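Local coordinates for T-cell surface glycoprotein CD1A1 antigen (Gallus gallus, PDB 3JVG) that probably presents lipid antigens to T cells at the cell surface, as a CD1 family member with an MHC class I-like fold, at residues I211-L216 with Y241-T246. Numbering follows the deposited sequence.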
ATOM      1  N   ILE A 211       0.485  15.431  -3.065  1.00 21.96           N
ATOM      2  CA  ILE A 211       0.218  16.297  -4.210  1.00 22.32           C
ATOM      3  C   ILE A 211      -1.014  17.073  -3.876  1.00 23.71           C
ATOM      4  O   ILE A 211      -1.747  16.677  -2.979  1.00 25.63           O
ATOM      5  CB  ILE A 211       0.036  15.471  -5.556  1.00 20.67           C
ATOM      6  CG1 ILE A 211       0.198  16.393  -6.769  1.00 19.15           C
ATOM      7  CG2 ILE A 211      -1.306  14.736  -5.621  1.00 21.07           C
ATOM      8  CD1 ILE A 211       0.280  15.650  -8.074  1.00 19.00           C
ATOM      9  N   ALA A 212      -1.236  18.185  -4.564  1.00 24.21           N
ATOM     10  CA  ALA A 212      -2.452  18.972  -4.379  1.00 25.18           C
ATOM     11  C   ALA A 212      -2.961  19.332  -5.770  1.00 25.50           C
ATOM     12  O   ALA A 212      -2.299  20.035  -6.544  1.00 26.14           O
ATOM     13  CB  ALA A 212      -2.172  20.250  -3.519  1.00 25.26           C
ATOM     14  N   VAL A 213      -4.132  18.806  -6.092  1.00 25.93           N
ATOM     15  CA  VAL A 213      -4.782  19.049  -7.379  1.00 26.55           C
ATOM     16  C   VAL A 213      -6.071  19.801  -7.040  1.00 28.53           C
ATOM     17  O   VAL A 213      -6.877  19.292  -6.270  1.00 28.92           O
ATOM     18  CB  VAL A 213      -5.102  17.704  -8.069  1.00 25.99           C
ATOM     19  CG1 VAL A 213      -5.968  17.894  -9.341  1.00 26.01           C
ATOM     20  CG2 VAL A 213      -3.769  16.925  -8.399  1.00 23.25           C
ATOM     21  N   THR A 214      -6.233  21.030  -7.560  1.00 29.56           N
ATOM     22  CA  THR A 214      -7.418  21.863  -7.283  1.00 30.79           C
ATOM     23  C   THR A 214      -7.920  22.454  -8.582  1.00 30.68           C
ATOM     24  O   THR A 214      -7.167  22.558  -9.541  1.00 30.37           O
ATOM     25  CB  THR A 214      -7.144  23.044  -6.301  1.00 32.21           C
ATOM     26  OG1 THR A 214      -6.114  23.894  -6.839  1.00 34.78           O
ATOM     27  CG2 THR A 214      -6.673  22.527  -4.900  1.00 35.62           C
ATOM     28  N   TRP A 215      -9.186  22.859  -8.598  1.00 30.26           N
ATOM     29  CA  TRP A 215      -9.780  23.454  -9.774  1.00 31.00           C
ATOM     30  C   TRP A 215      -9.842  24.957  -9.558  1.00 32.08           C
ATOM     31  O   TRP A 215     -10.100  25.418  -8.451  1.00 32.76           O
ATOM     32  CB  TRP A 215     -11.184  22.884 -10.014  1.00 31.25           C
ATOM     33  CG  TRP A 215     -11.179  21.503 -10.615  1.00 30.36           C
ATOM     34  CD1 TRP A 215     -11.320  20.322  -9.956  1.00 30.68           C
ATOM     35  CD2 TRP A 215     -11.018  21.171 -11.992  1.00 29.89           C
ATOM     36  NE1 TRP A 215     -11.267  19.273 -10.836  1.00 29.66           N
ATOM     37  CE2 TRP A 215     -11.095  19.764 -12.094  1.00 27.38           C
ATOM     38  CE3 TRP A 215     -10.864  21.931 -13.161  1.00 31.78           C
ATOM     39  CZ2 TRP A 215     -10.977  19.098 -13.292  1.00 27.28           C
ATOM     40  CZ3 TRP A 215     -10.766  21.265 -14.373  1.00 31.00           C
ATOM     41  CH2 TRP A 215     -10.801  19.855 -14.422  1.00 30.33           C
ATOM     42  N   LEU A 216      -9.584  25.711 -10.622  1.00 32.67           N
ATOM     43  CA  LEU A 216      -9.729  27.145 -10.602  1.00 33.98           C
ATOM     44  C   LEU A 216     -10.814  27.532 -11.556  1.00 36.40           C
ATOM     45  O   LEU A 216     -10.896  27.010 -12.669  1.00 36.80           O
ATOM     46  CB  LEU A 216      -8.448  27.870 -11.011  1.00 34.29           C
ATOM     47  CG  LEU A 216      -7.112  27.471 -10.385  1.00 32.38           C
ATOM     48  CD1 LEU A 216      -6.002  28.394 -10.911  1.00 31.83           C
ATOM     49  CD2 LEU A 216      -7.203  27.494  -8.854  1.00 31.90           C
ATOM     50  N   TYR A 241       2.713   7.746  -9.087  1.00 16.45           N
ATOM     51  CA  TYR A 241       1.342   7.757  -8.664  1.00 16.54           C
ATOM     52  C   TYR A 241       0.459   8.485  -9.687  1.00 16.80           C
ATOM     53  O   TYR A 241       0.964   9.219 -10.574  1.00 16.91           O
ATOM     54  CB  TYR A 241       1.248   8.424  -7.308  1.00 16.54           C
ATOM     55  CG  TYR A 241       1.941   7.615  -6.194  1.00 16.68           C
ATOM     56  CD1 TYR A 241       1.283   6.535  -5.596  1.00 17.04           C
ATOM     57  CD2 TYR A 241       3.241   7.918  -5.780  1.00 16.74           C
ATOM     58  CE1 TYR A 241       1.867   5.784  -4.563  1.00 17.44           C
ATOM     59  CE2 TYR A 241       3.885   7.165  -4.746  1.00 17.16           C
ATOM     60  CZ  TYR A 241       3.190   6.079  -4.158  1.00 18.53           C
ATOM     61  OH  TYR A 241       3.745   5.297  -3.148  1.00 18.13           O
ATOM     62  N   GLN A 242      -0.867   8.274  -9.537  1.00 17.17           N
ATOM     63  CA  GLN A 242      -1.852   8.829 -10.412  1.00 18.10           C
ATOM     64  C   GLN A 242      -2.968   9.282  -9.570  1.00 19.22           C
ATOM     65  O   GLN A 242      -3.273   8.648  -8.547  1.00 19.93           O
ATOM     66  CB  GLN A 242      -2.470   7.783 -11.337  1.00 18.83           C
ATOM     67  CG  GLN A 242      -1.554   7.107 -12.278  1.00 22.14           C
ATOM     68  CD  GLN A 242      -2.280   6.632 -13.566  1.00 22.25           C
ATOM     69  OE1 GLN A 242      -3.334   7.169 -13.977  1.00 22.68           O
ATOM     70  NE2 GLN A 242      -1.716   5.612 -14.181  1.00 20.55           N
ATOM     71  N   LEU A 243      -3.623  10.343 -10.040  1.00 20.08           N
ATOM     72  CA  LEU A 243      -4.778  10.928  -9.353  1.00 22.78           C
ATOM     73  C   LEU A 243      -5.768  11.382 -10.420  1.00 23.71           C
ATOM     74  O   LEU A 243      -5.334  11.873 -11.456  1.00 24.43           O
ATOM     75  CB  LEU A 243      -4.381  12.193  -8.555  1.00 21.69           C
ATOM     76  CG  LEU A 243      -4.869  12.342  -7.104  1.00 25.65           C
ATOM     77  CD1 LEU A 243      -4.910  13.791  -6.604  1.00 27.34           C
ATOM     78  CD2 LEU A 243      -6.202  11.664  -6.812  1.00 24.77           C
ATOM     79  N   ARG A 244      -7.075  11.274 -10.149  1.00 24.81           N
ATOM     80  CA  ARG A 244      -8.065  11.974 -10.961  1.00 26.96           C
ATOM     81  C   ARG A 244      -8.951  12.851 -10.085  1.00 26.44           C
ATOM     82  O   ARG A 244      -9.330  12.450  -9.000  1.00 27.11           O
ATOM     83  CB  ARG A 244      -8.942  11.007 -11.794  1.00 29.15           C
ATOM     84  CG  ARG A 244      -8.144   9.991 -12.660  1.00 32.58           C
ATOM     85  CD  ARG A 244      -8.932   9.377 -13.818  1.00 38.07           C
ATOM     86  NE  ARG A 244      -9.945   8.392 -13.424  1.00 43.04           N
ATOM     87  CZ  ARG A 244      -9.694   7.130 -13.051  1.00 43.12           C
ATOM     88  NH1 ARG A 244      -8.433   6.688 -12.984  1.00 39.96           N
ATOM     89  NH2 ARG A 244     -10.712   6.316 -12.720  1.00 41.73           N
ATOM     90  N   SER A 245      -9.266  14.042 -10.562  1.00 26.10           N
ATOM     91  CA  SER A 245     -10.145  14.961  -9.848  1.00 26.56           C
ATOM     92  C   SER A 245     -11.176  15.440 -10.848  1.00 27.71           C
ATOM     93  O   SER A 245     -10.840  15.665 -12.024  1.00 27.41           O
ATOM     94  CB  SER A 245      -9.314  16.161  -9.296  1.00 26.42           C
ATOM     95  OG  SER A 245     -10.149  17.215  -8.822  1.00 26.45           O
ATOM     96  N   THR A 246     -12.426  15.601 -10.402  1.00 28.78           N
ATOM     97  CA  THR A 246     -13.480  16.010 -11.288  1.00 30.31           C
ATOM     98  C   THR A 246     -14.324  17.157 -10.732  1.00 32.29           C
ATOM     99  O   THR A 246     -14.415  17.346  -9.495  1.00 32.09           O
ATOM    100  CB  THR A 246     -14.421  14.840 -11.716  1.00 31.95           C
ATOM    101  OG1 THR A 246     -15.223  14.410 -10.605  1.00 34.13           O
ATOM    102  CG2 THR A 246     -13.650  13.680 -12.290  1.00 29.90           C
TER
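I211 and, on strand 212-217, V213 and W215 meet L243 and S245 of strand 241-249 across the interior of the immunoglobulin C1-set domain, a face-to-face contact between the two sheets of its beta sandwich. The short strand segments run in nearly the same direction, 23° apart, with axes 8.0 Å from each other at closest approach, so side chains rather than backbone bonds join them. The CD1 methyl of L243 touches V213 CG2 at 3.8 Å and I211 CG2 at 3.9 Å, the side chains passing one another in opposite directions. The other branch of V213, CG1, placed anti to the backbone N (chi1 172°), lies against S245 CB at 3.8 Å. W215, the buried core tryptophan, also touches C201 of the C201-C259 disulfide, while V213 packs on C259. W215 NE1 gives S245 OG a weak, bent hydrogen bond of 3.1 Å, with an N-H...O angle of 125°. The hydroxyl approaches the indole obliquely, and W215 CZ2 comes 3.7 Å from the backbone O of S245. The interface is therefore mainly apolar; its one weak polar link gives the indole N-H a partner, while S245 OG is shared with S229 O on strand 228-235.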